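Local coordinates for polyisoprenyl-teichoic acid--peptidoglycan teichoic acid transferase TagV (Bacillus subtilis, PDB 6UF3), which belongs to the LytR-CpsA-Psr family of bacterial cell-envelope proteins and folds as a mixed beta sheet packed between helices, at residues 79-82 / 87-90; 65-70 / 74-79; 39-44 / 254-259. All blocks are in the same frame, centred on the assembly; numbering follows the deposited sequence.

Interaction 1 of 3, residues 79-82 / 87-90; sequences TVEN and PIDK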
ATOM      1  N   THR A  79     -11.575   5.436  -7.212  1.00 19.10           N
ATOM      2  CA  THR A  79     -11.569   4.204  -7.990  1.00 15.94           C
ATOM      3  C   THR A  79     -11.430   2.981  -7.085  1.00 14.94           C
ATOM      4  O   THR A  79     -12.112   1.970  -7.293  1.00 18.66           O
ATOM      5  CB  THR A  79     -10.452   4.253  -9.037  1.00 17.05           C
ATOM      6  OG1 THR A  79     -10.709   5.338  -9.937  1.00 18.58           O
ATOM      7  CG2 THR A  79     -10.400   2.945  -9.840  1.00 19.72           C
ATOM      8  N   VAL A  80     -10.594   3.079  -6.047  1.00 16.24           N
ATOM      9  CA  VAL A  80     -10.464   1.983  -5.087  1.00 18.21           C
ATOM     10  C   VAL A  80     -11.745   1.817  -4.279  1.00 20.37           C
ATOM     11  O   VAL A  80     -12.190   0.687  -4.025  1.00 18.35           O
ATOM     12  CB  VAL A  80      -9.237   2.224  -4.186  1.00 14.70           C
ATOM     13  CG1 VAL A  80      -9.242   1.241  -2.994  1.00 17.36           C
ATOM     14  CG2 VAL A  80      -7.973   2.061  -5.001  1.00 17.31           C
ATOM     15  N   GLU A  81     -12.358   2.926  -3.853  1.00 18.76           N
ATOM     16  CA  GLU A  81     -13.647   2.850  -3.160  1.00 18.19           C
ATOM     17  C   GLU A  81     -14.681   2.091  -3.994  1.00 21.85           C
ATOM     18  O   GLU A  81     -15.405   1.227  -3.484  1.00 20.48           O
ATOM     19  CB  GLU A  81     -14.158   4.256  -2.831  1.00 19.38           C
ATOM     20  CG  GLU A  81     -13.422   4.907  -1.656  1.00 18.61           C
ATOM     21  CD  GLU A  81     -13.915   6.303  -1.332  1.00 23.15           C
ATOM     22  OE1 GLU A  81     -14.292   7.061  -2.262  1.00 25.32           O
ATOM     23  OE2 GLU A  81     -13.934   6.664  -0.135  1.00 23.60           O
ATOM     24  N   ASN A  82     -14.779   2.421  -5.278  1.00 20.83           N
ATOM     25  CA  ASN A  82     -15.755   1.757  -6.135  1.00 21.31           C
ATOM     26  C   ASN A  82     -15.418   0.282  -6.324  1.00 20.27           C
ATOM     27  O   ASN A  82     -16.317  -0.571  -6.355  1.00 22.07           O
ATOM     28  CB  ASN A  82     -15.808   2.462  -7.487  1.00 20.80           C
ATOM     29  CG  ASN A  82     -16.474   3.821  -7.410  1.00 27.82           C
ATOM     30  OD1 ASN A  82     -16.974   4.219  -6.356  1.00 30.21           O
ATOM     31  ND2 ASN A  82     -16.501   4.539  -8.534  1.00 27.97           N
ATOM     32  N   PRO A  87     -15.705   2.622   1.984  1.00 25.08           N
ATOM     33  CA  PRO A  87     -15.115   3.958   2.060  1.00 23.01           C
ATOM     34  C   PRO A  87     -13.634   3.877   2.388  1.00 21.53           C
ATOM     35  O   PRO A  87     -13.182   2.991   3.118  1.00 24.38           O
ATOM     36  CB  PRO A  87     -15.906   4.630   3.189  1.00 29.15           C
ATOM     37  CG  PRO A  87     -16.432   3.524   4.003  1.00 34.13           C
ATOM     38  CD  PRO A  87     -16.611   2.339   3.110  1.00 27.65           C
ATOM     39  N   ILE A  88     -12.877   4.830   1.847  1.00 21.21           N
ATOM     40  CA  ILE A  88     -11.452   4.973   2.128  1.00 20.10           C
ATOM     41  C   ILE A  88     -11.322   6.230   2.984  1.00 20.92           C
ATOM     42  O   ILE A  88     -11.414   7.359   2.488  1.00 19.95           O
ATOM     43  CB  ILE A  88     -10.600   5.070   0.851  1.00 18.75           C
ATOM     44  CG1 ILE A  88     -10.552   3.735   0.095  1.00 22.52           C
ATOM     45  CG2 ILE A  88      -9.176   5.576   1.178  1.00 25.75           C
ATOM     46  CD1 ILE A  88      -9.993   2.558   0.908  1.00 23.75           C
ATOM     47  N   ASP A  89     -11.126   6.051   4.286  1.00 20.66           N
ATOM     48  CA  ASP A  89     -11.161   7.199   5.183  1.00 20.63           C
ATOM     49  C   ASP A  89      -9.863   7.997   5.151  1.00 19.91           C
ATOM     50  O   ASP A  89      -9.890   9.234   5.186  1.00 21.09           O
ATOM     51  CB  ASP A  89     -11.468   6.714   6.606  1.00 23.01           C
ATOM     52  CG  ASP A  89     -12.764   5.922   6.667  1.00 31.47           C
ATOM     53  OD1 ASP A  89     -13.848   6.530   6.504  1.00 35.88           O
ATOM     54  OD2 ASP A  89     -12.702   4.689   6.828  1.00 25.97           O
ATOM     55  N   LYS A  90      -8.723   7.311   5.109  1.00 20.08           N
ATOM     56  CA  LYS A  90      -7.413   7.942   5.188  1.00 18.30           C
ATOM     57  C   LYS A  90      -6.575   7.514   3.997  1.00 17.87           C
ATOM     58  O   LYS A  90      -6.755   6.424   3.451  1.00 17.50           O
ATOM     59  CB  LYS A  90      -6.663   7.560   6.494  1.00 18.37           C
ATOM     60  CG  LYS A  90      -7.375   7.994   7.752  1.00 19.95           C
ATOM     61  CD  LYS A  90      -7.432   9.529   7.835  1.00 20.83           C
ATOM     62  CE  LYS A  90      -7.892   9.981   9.210  1.00 22.62           C
ATOM     63  NZ  LYS A  90      -7.913  11.463   9.396  1.00 26.03           N
TER
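Glu81, near the end of helix 72-84, and Pro87, on the loop that follows, bring their CA atoms within 5.5 Å of each other as the chain turns from the helix back to the sheet. One side-chain to backbone hydrogen bond links the two segments. Ile88 N donates to Glu81 OE2 at 2.9 Å, and at 173° the bond is nearly straight. It meets the anti lone pair, the one pointing away from the second carboxylate oxygen. An extended Glu81 side chain (chi2 180°) carries the carboxylate out to this N-H, so that OE2 also passes Pro87 CA. On the way, Glu81 CG lies 3.6 Å from Ile88 CG1, and the aliphatic part of the glutamate thus covers the very residue whose N-H its oxygen holds. Val80 adds a lighter apolar touch: its CG1 is 4.2 Å from Ile88 CG1, and the two side chains cross at about a right angle. The contact joins helix 72-84 to the entry of strand 90-94, beside strand 6-13, where Ile88 also packs on Ser7 and Leu9, Pro87 O and Asp89 OD2 bond to Ser7, and Lys90 begins the backbone pairing of the two strands.

Interaction 2 of 3, residues 65-70 / 74-79; sequences NAAYSK and DETVET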
ATOM      1  N   ASN A  65      -3.737   1.358 -12.116  1.00 18.89           N
ATOM      2  CA  ASN A  65      -2.618   2.269 -11.877  1.00 21.77           C
ATOM      3  C   ASN A  65      -2.720   3.539 -12.709  1.00 22.22           C
ATOM      4  O   ASN A  65      -2.057   4.532 -12.384  1.00 21.89           O
ATOM      5  CB  ASN A  65      -1.279   1.562 -12.123  1.00 23.63           C
ATOM      6  CG  ASN A  65      -1.041   1.212 -13.573  1.00 29.66           C
ATOM      7  OD1 ASN A  65      -1.927   1.331 -14.416  1.00 33.51           O
ATOM      8  ND2 ASN A  65       0.170   0.769 -13.870  1.00 32.49           N
ATOM      9  N   ALA A  66      -3.554   3.547 -13.752  1.00 20.98           N
ATOM     10  CA  ALA A  66      -3.748   4.773 -14.518  1.00 22.10           C
ATOM     11  C   ALA A  66      -4.605   5.792 -13.779  1.00 20.86           C
ATOM     12  O   ALA A  66      -4.607   6.966 -14.170  1.00 25.93           O
ATOM     13  CB  ALA A  66      -4.372   4.458 -15.880  1.00 27.17           C
ATOM     14  N   ALA A  67      -5.321   5.383 -12.720  1.00 19.88           N
ATOM     15  CA  ALA A  67      -6.206   6.327 -12.038  1.00 22.38           C
ATOM     16  C   ALA A  67      -5.439   7.539 -11.522  1.00 22.06           C
ATOM     17  O   ALA A  67      -5.910   8.671 -11.635  1.00 22.28           O
ATOM     18  CB  ALA A  67      -6.941   5.644 -10.882  1.00 21.47           C
ATOM     19  N   TYR A  68      -4.266   7.315 -10.924  1.00 22.39           N
ATOM     20  CA  TYR A  68      -3.497   8.432 -10.386  1.00 21.56           C
ATOM     21  C   TYR A  68      -3.057   9.368 -11.494  1.00 25.30           C
ATOM     22  O   TYR A  68      -2.933  10.575 -11.272  1.00 26.03           O
ATOM     23  CB  TYR A  68      -2.288   7.913  -9.602  1.00 22.35           C
ATOM     24  CG  TYR A  68      -1.754   8.882  -8.566  1.00 24.40           C
ATOM     25  CD1 TYR A  68      -0.813   9.831  -8.911  1.00 26.31           C
ATOM     26  CD2 TYR A  68      -2.181   8.832  -7.244  1.00 29.70           C
ATOM     27  CE1 TYR A  68      -0.315  10.730  -7.981  1.00 32.40           C
ATOM     28  CE2 TYR A  68      -1.684   9.730  -6.298  1.00 32.20           C
ATOM     29  CZ  TYR A  68      -0.754  10.673  -6.674  1.00 36.65           C
ATOM     30  OH  TYR A  68      -0.244  11.574  -5.756  1.00 39.66           O
ATOM     31  N   SER A  69      -2.836   8.831 -12.694  1.00 26.75           N
ATOM     32  CA  SER A  69      -2.439   9.658 -13.816  1.00 31.13           C
ATOM     33  C   SER A  69      -3.624  10.349 -14.470  1.00 34.08           C
ATOM     34  O   SER A  69      -3.424  11.145 -15.391  1.00 38.11           O
ATOM     35  CB  SER A  69      -1.717   8.808 -14.860  1.00 37.07           C
ATOM     36  OG  SER A  69      -2.660   8.028 -15.573  1.00 36.81           O
ATOM     37  N   LYS A  70      -4.844  10.056 -14.032  1.00 30.13           N
ATOM     38  CA  LYS A  70      -6.044  10.610 -14.647  1.00 31.33           C
ATOM     39  C   LYS A  70      -6.956  11.212 -13.590  1.00 34.25           C
ATOM     40  O   LYS A  70      -8.148  10.905 -13.505  1.00 32.64           O
ATOM     41  CB  LYS A  70      -6.749   9.525 -15.455  1.00 30.43           C
ATOM     42  CG  LYS A  70      -5.911   9.015 -16.616  1.00 30.72           C
ATOM     43  CD  LYS A  70      -6.713   8.103 -17.508  1.00 37.28           C
ATOM     44  CE  LYS A  70      -5.863   7.548 -18.639  1.00 40.05           C
ATOM     45  NZ  LYS A  70      -5.149   8.615 -19.377  1.00 40.08           N
ATOM     46  N   ASP A  74      -7.192  11.834  -5.640  1.00 26.28           N
ATOM     47  CA  ASP A  74      -8.648  11.786  -5.505  1.00 25.90           C
ATOM     48  C   ASP A  74      -9.248  10.737  -6.435  1.00 25.67           C
ATOM     49  O   ASP A  74     -10.157   9.987  -6.046  1.00 22.33           O
ATOM     50  CB  ASP A  74      -9.260  13.158  -5.811  1.00 26.69           C
ATOM     51  CG  ASP A  74      -8.928  14.216  -4.768  1.00 30.56           C
ATOM     52  OD1 ASP A  74      -8.351  13.885  -3.706  1.00 31.61           O
ATOM     53  OD2 ASP A  74      -9.259  15.397  -5.019  1.00 38.07           O
ATOM     54  N   GLU A  75      -8.756  10.675  -7.675  1.00 20.59           N
ATOM     55  CA  GLU A  75      -9.265   9.674  -8.611  1.00 20.46           C
ATOM     56  C   GLU A  75      -8.869   8.266  -8.180  1.00 21.18           C
ATOM     57  O   GLU A  75      -9.684   7.338  -8.256  1.00 20.93           O
ATOM     58  CB  GLU A  75      -8.783   9.998 -10.030  1.00 21.58           C
ATOM     59  CG  GLU A  75      -9.272   9.055 -11.107  1.00 24.15           C
ATOM     60  CD  GLU A  75     -10.778   9.083 -11.318  1.00 25.21           C
ATOM     61  OE1 GLU A  75     -11.430  10.076 -10.966  1.00 29.82           O
ATOM     62  OE2 GLU A  75     -11.320   8.092 -11.847  1.00 29.12           O
ATOM     63  N   THR A  76      -7.639   8.086  -7.681  1.00 18.60           N
ATOM     64  CA  THR A  76      -7.250   6.758  -7.208  1.00 19.92           C
ATOM     65  C   THR A  76      -8.101   6.321  -6.019  1.00 20.76           C
ATOM     66  O   THR A  76      -8.582   5.182  -5.973  1.00 17.51           O
ATOM     67  CB  THR A  76      -5.769   6.740  -6.819  1.00 18.60           C
ATOM     68  OG1 THR A  76      -4.979   7.002  -7.977  1.00 18.76           O
ATOM     69  CG2 THR A  76      -5.388   5.373  -6.298  1.00 19.07           C
ATOM     70  N   VAL A  77      -8.288   7.214  -5.041  1.00 19.67           N
ATOM     71  CA  VAL A  77      -9.095   6.893  -3.866  1.00 17.84           C
ATOM     72  C   VAL A  77     -10.501   6.487  -4.280  1.00 20.31           C
ATOM     73  O   VAL A  77     -11.029   5.465  -3.827  1.00 20.70           O
ATOM     74  CB  VAL A  77      -9.127   8.071  -2.881  1.00 23.05           C
ATOM     75  CG1 VAL A  77     -10.216   7.834  -1.828  1.00 23.75           C
ATOM     76  CG2 VAL A  77      -7.755   8.233  -2.194  1.00 21.79           C
ATOM     77  N   GLU A  78     -11.125   7.270  -5.155  1.00 18.71           N
ATOM     78  CA  GLU A  78     -12.498   6.960  -5.535  1.00 19.51           C
ATOM     79  C   GLU A  78     -12.576   5.684  -6.366  1.00 19.79           C
ATOM     80  O   GLU A  78     -13.546   4.923  -6.257  1.00 21.50           O
ATOM     81  CB  GLU A  78     -13.102   8.135  -6.301  1.00 22.16           C
ATOM     82  CG  GLU A  78     -14.591   8.267  -6.106  1.00 31.81           C
ATOM     83  CD  GLU A  78     -15.221   9.288  -7.048  1.00 33.98           C
ATOM     84  OE1 GLU A  78     -14.483   9.915  -7.836  1.00 33.90           O
ATOM     85  OE2 GLU A  78     -16.455   9.452  -6.995  1.00 39.88           O
ATOM     86  N   THR A  79     -11.575   5.436  -7.212  1.00 19.10           N
ATOM     87  CA  THR A  79     -11.569   4.204  -7.990  1.00 15.94           C
ATOM     88  C   THR A  79     -11.430   2.981  -7.085  1.00 14.94           C
ATOM     89  O   THR A  79     -12.112   1.970  -7.293  1.00 18.66           O
ATOM     90  CB  THR A  79     -10.452   4.253  -9.037  1.00 17.05           C
ATOM     91  OG1 THR A  79     -10.709   5.338  -9.937  1.00 18.58           O
ATOM     92  CG2 THR A  79     -10.400   2.945  -9.840  1.00 19.72           C
TER
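Within the alpha/beta fold of this family, Ala67 and Tyr68 sit on the turn of helical backbone angles that leads into helix 72-84 and packs against Glu75 and Thr76 in that helix's first turns. The turn is internally bonded, with Ser69 OG donating to Ala66 O at 2.6 Å and Lys70 N to Ala67 O. No hydrogen bond crosses to the helix, and the fit is one of shape. Ala67 CB points at the helix and settles between Thr76 and Thr79, 3.9 Å from Thr76 CA. Thr76 OG1 comes to the edge of the Tyr68 ring, close to its plane and 3.4 Å from Tyr68 CD2. The same oxygen, Thr76 OG1, lies 3.0 Å from Tyr68 N, but the angle is too poor for a bond; its polar partner is Gly72 O, through a weak hydrogen bond. Glu75 meets the turn with its methylenes rather than its carboxylate. Glu75 CG stands anti to the backbone N (chi1 -178°) and reaches toward two carbonyl oxygens, 3.2 Å from Lys70 O and 3.4 Å from Ala67 O; the bend at chi2 (65°) then swings the acid group onward. Beyond the contact, Tyr68 packs on Ile13 and Tyr16, while Thr76 touches Leu9, Met11 and Leu28 of the sheet. Thr79 lies one turn on from Glu75: besides accepting from Ala54 N, Thr79 OG1 donates to Glu75 O at 2.8 Å from 36° above the carbonyl plane, with Thr79 N reaching that oxygen from the opposite face.

Interaction 3 of 3, residues 39-44 / 254-259; sequences TMKMLS and QEHLDY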
ATOM      1  N   THR A  39      -7.843  -5.080  15.706  1.00 24.09           N
ATOM      2  CA  THR A  39      -7.644  -5.964  14.562  1.00 22.84           C
ATOM      3  C   THR A  39      -7.363  -5.158  13.299  1.00 22.72           C
ATOM      4  O   THR A  39      -7.675  -3.965  13.221  1.00 22.65           O
ATOM      5  CB  THR A  39      -8.852  -6.884  14.323  1.00 24.83           C
ATOM      6  OG1 THR A  39     -10.031  -6.098  14.119  1.00 26.03           O
ATOM      7  CG2 THR A  39      -9.060  -7.814  15.529  1.00 24.35           C
ATOM      8  N   MET A  40      -6.755  -5.842  12.322  1.00 22.64           N
ATOM      9  CA  MET A  40      -6.402  -5.276  11.019  1.00 19.70           C
ATOM     10  C   MET A  40      -6.595  -6.298   9.907  1.00 19.53           C
ATOM     11  O   MET A  40      -6.380  -7.495  10.093  1.00 21.03           O
ATOM     12  CB  MET A  40      -4.932  -4.833  10.940  1.00 28.07           C
ATOM     13  CG  MET A  40      -4.535  -3.635  11.758  1.00 27.68           C
ATOM     14  SD  MET A  40      -2.911  -3.061  11.188  1.00 23.66           S
ATOM     15  CE  MET A  40      -2.334  -2.266  12.692  1.00 26.97           C
ATOM     16  N   LYS A  41      -6.934  -5.795   8.716  1.00 20.49           N
ATOM     17  CA  LYS A  41      -6.914  -6.588   7.495  1.00 20.57           C
ATOM     18  C   LYS A  41      -6.134  -5.815   6.442  1.00 18.87           C
ATOM     19  O   LYS A  41      -6.024  -4.589   6.527  1.00 17.94           O
ATOM     20  CB  LYS A  41      -8.326  -6.903   6.991  1.00 20.20           C
ATOM     21  CG  LYS A  41      -9.163  -7.603   8.045  1.00 19.66           C
ATOM     22  CD  LYS A  41     -10.402  -8.283   7.467  1.00 19.96           C
ATOM     23  CE  LYS A  41     -11.263  -8.852   8.569  1.00 22.17           C
ATOM     24  NZ  LYS A  41     -10.611  -9.974   9.306  1.00 26.34           N
ATOM     25  N   MET A  42      -5.562  -6.542   5.478  1.00 17.93           N
ATOM     26  CA  MET A  42      -4.695  -5.932   4.472  1.00 20.52           C
ATOM     27  C   MET A  42      -4.924  -6.576   3.114  1.00 16.78           C
ATOM     28  O   MET A  42      -5.103  -7.790   3.021  1.00 20.18           O
ATOM     29  CB  MET A  42      -3.202  -6.052   4.856  1.00 19.05           C
ATOM     30  CG  MET A  42      -2.258  -5.370   3.838  1.00 19.30           C
ATOM     31  SD  MET A  42      -0.498  -5.509   4.206  1.00 23.38           S
ATOM     32  CE  MET A  42      -0.420  -4.673   5.790  1.00 23.11           C
ATOM     33  N   LEU A  43      -4.906  -5.749   2.063  1.00 17.54           N
ATOM     34  CA  LEU A  43      -5.135  -6.205   0.703  1.00 23.02           C
ATOM     35  C   LEU A  43      -4.304  -5.357  -0.255  1.00 21.07           C
ATOM     36  O   LEU A  43      -4.451  -4.137  -0.256  1.00 23.57           O
ATOM     37  CB  LEU A  43      -6.627  -6.081   0.379  1.00 30.09           C
ATOM     38  CG  LEU A  43      -7.171  -6.251  -1.033  1.00 41.08           C
ATOM     39  CD1 LEU A  43      -7.230  -7.730  -1.397  1.00 48.88           C
ATOM     40  CD2 LEU A  43      -8.535  -5.613  -1.101  1.00 47.60           C
ATOM     41  N   SER A  44      -3.431  -5.978  -1.059  1.00 18.86           N
ATOM     42  CA  SER A  44      -2.821  -5.208  -2.146  1.00 19.68           C
ATOM     43  C   SER A  44      -3.645  -5.366  -3.411  1.00 19.40           C
ATOM     44  O   SER A  44      -4.325  -6.370  -3.606  1.00 21.60           O
ATOM     45  CB  SER A  44      -1.366  -5.621  -2.400  1.00 25.42           C
ATOM     46  OG  SER A  44      -1.250  -6.983  -2.765  1.00 35.49           O
ATOM     47  N   GLN A 254     -16.182  -4.972   4.348  1.00 21.24           N
ATOM     48  CA  GLN A 254     -17.381  -4.313   4.854  1.00 21.64           C
ATOM     49  C   GLN A 254     -17.705  -4.749   6.274  1.00 25.93           C
ATOM     50  O   GLN A 254     -18.000  -3.915   7.140  1.00 28.60           O
ATOM     51  CB  GLN A 254     -18.560  -4.614   3.927  1.00 24.25           C
ATOM     52  CG  GLN A 254     -18.461  -3.878   2.615  1.00 23.55           C
ATOM     53  CD  GLN A 254     -19.336  -4.481   1.543  1.00 29.14           C
ATOM     54  OE1 GLN A 254     -20.056  -5.467   1.772  1.00 28.01           O
ATOM     55  NE2 GLN A 254     -19.300  -3.880   0.356  1.00 26.46           N
ATOM     56  N   GLU A 255     -17.675  -6.062   6.530  1.00 28.24           N
ATOM     57  CA  GLU A 255     -17.944  -6.548   7.879  1.00 27.74           C
ATOM     58  C   GLU A 255     -16.905  -6.028   8.859  1.00 29.60           C
ATOM     59  O   GLU A 255     -17.248  -5.628   9.979  1.00 29.52           O
ATOM     60  CB  GLU A 255     -17.988  -8.078   7.889  1.00 29.69           C
ATOM     61  N   HIS A 256     -15.631  -6.011   8.454  1.00 22.84           N
ATOM     62  CA  HIS A 256     -14.601  -5.514   9.360  1.00 22.63           C
ATOM     63  C   HIS A 256     -14.836  -4.047   9.694  1.00 25.72           C
ATOM     64  O   HIS A 256     -14.631  -3.620  10.835  1.00 26.61           O
ATOM     65  CB  HIS A 256     -13.218  -5.714   8.749  1.00 23.10           C
ATOM     66  CG  HIS A 256     -12.098  -5.512   9.725  1.00 22.09           C
ATOM     67  ND1 HIS A 256     -10.988  -4.744   9.440  1.00 20.41           N
ATOM     68  CD2 HIS A 256     -11.927  -5.963  10.990  1.00 27.14           C
ATOM     69  CE1 HIS A 256     -10.176  -4.745  10.481  1.00 21.85           C
ATOM     70  NE2 HIS A 256     -10.723  -5.476  11.435  1.00 22.66           N
ATOM     71  N   LEU A 257     -15.310  -3.271   8.720  1.00 24.57           N
ATOM     72  CA  LEU A 257     -15.533  -1.843   8.910  1.00 25.58           C
ATOM     73  C   LEU A 257     -16.905  -1.509   9.481  1.00 30.91           C
ATOM     74  O   LEU A 257     -17.186  -0.329   9.714  1.00 31.03           O
ATOM     75  CB  LEU A 257     -15.347  -1.102   7.576  1.00 19.76           C
ATOM     76  CG  LEU A 257     -13.950  -1.079   6.956  1.00 18.56           C
ATOM     77  CD1 LEU A 257     -14.005  -0.537   5.519  1.00 20.81           C
ATOM     78  CD2 LEU A 257     -12.986  -0.219   7.772  1.00 21.06           C
ATOM     79  N   ASP A 258     -17.763  -2.507   9.718  1.00 31.98           N
ATOM     80  CA  ASP A 258     -19.144  -2.270  10.145  1.00 39.38           C
ATOM     81  C   ASP A 258     -19.879  -1.385   9.139  1.00 34.57           C
ATOM     82  O   ASP A 258     -20.663  -0.509   9.508  1.00 38.43           O
ATOM     83  CB  ASP A 258     -19.202  -1.660  11.551  1.00 46.64           C
ATOM     84  CG  ASP A 258     -18.631  -2.582  12.613  1.00 56.71           C
ATOM     85  OD1 ASP A 258     -18.699  -3.815  12.430  1.00 60.80           O
ATOM     86  OD2 ASP A 258     -18.119  -2.075  13.635  1.00 58.82           O
ATOM     87  N   TYR A 259     -19.618  -1.615   7.855  1.00 32.02           N
ATOM     88  CA  TYR A 259     -20.180  -0.820   6.771  1.00 33.31           C
ATOM     89  C   TYR A 259     -20.994  -1.736   5.867  1.00 43.05           C
ATOM     90  O   TYR A 259     -20.489  -2.761   5.400  1.00 45.78           O
ATOM     91  CB  TYR A 259     -19.063  -0.111   5.982  1.00 36.47           C
ATOM     92  CG  TYR A 259     -19.508   0.610   4.718  1.00 38.86           C
ATOM     93  CD1 TYR A 259     -19.987   1.917   4.769  1.00 32.63           C
ATOM     94  CD2 TYR A 259     -19.430  -0.011   3.474  1.00 39.14           C
ATOM     95  CE1 TYR A 259     -20.387   2.577   3.619  1.00 36.42           C
ATOM     96  CE2 TYR A 259     -19.832   0.643   2.320  1.00 39.96           C
ATOM     97  CZ  TYR A 259     -20.310   1.934   2.398  1.00 36.64           C
ATOM     98  OH  TYR A 259     -20.708   2.583   1.248  1.00 40.95           O
TER
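His256 and Lys41 pack where the C-terminal helix 243-257 lies over strand 39-44 of the mixed sheet, near a helix end finished by a Schellman motif at Asp258. There, positive phi (57° at Asp258) accompanies the bonds Tyr259 N to Gln254 O and Asp258 N to Glu255 O. The histidine side chain reads outward from His256 CB, which is 3.7 Å from Lys41 CE. His256 CG, held anti to the backbone N (chi1 -167°) and so directed at the strand, is closer still to Lys41 CE, at 3.6 Å. The lysine chain runs obliquely across one face of the ring: Lys41 CG stands over the His256 ring, 19° off the normal through its centroid, a CH-pi contact. The ammonium group continues past the ring to a salt bridge with Asp220 on the adjoining strand 220-222, so the histidine meets the methylenes and not the charge. On one side of CG, His256 ND1 passes 3.7 Å from Lys41 CG and hydrogen-bonds to Thr32 OG1. On the other, His256 CD2 lies 3.7 Å from Thr39 OG1 and 3.8 Å from Lys41 CE. His256 CE1 faces the strand backbone, 3.8 Å from Met40 CA. With ND1 bonded to Thr32 of strand 25-34 and NE2 to Thr39 of strand 39-44, the ring's rotation about CB-CG is well determined. At the tip, His256 NE2 shares a hydrogen bond of 2.8 Å with Thr39 OG1, which lies at the ring edge near its plane.

Interactions 1 and 2 both use helix 72-84 and have Thr79 in common; their centres are 11 Å apart, and Ile88 CB touches Val77 CG1 at 3.9 Å, so the loop after the helix also packs on the segment that interaction 2 uses. Interaction 3 brings the end of the chain back to the sheet, 12 Å from interaction 1 between centres, and meets it where Pro87 CD packs 3.7 Å from Tyr259 CD2. Close to that junction, Gln254 NE2 also bonds to Gln85 O. Interactions 2 and 3 do not touch: their nearest atoms stay about 10 Å apart, and interaction 1 bridges them.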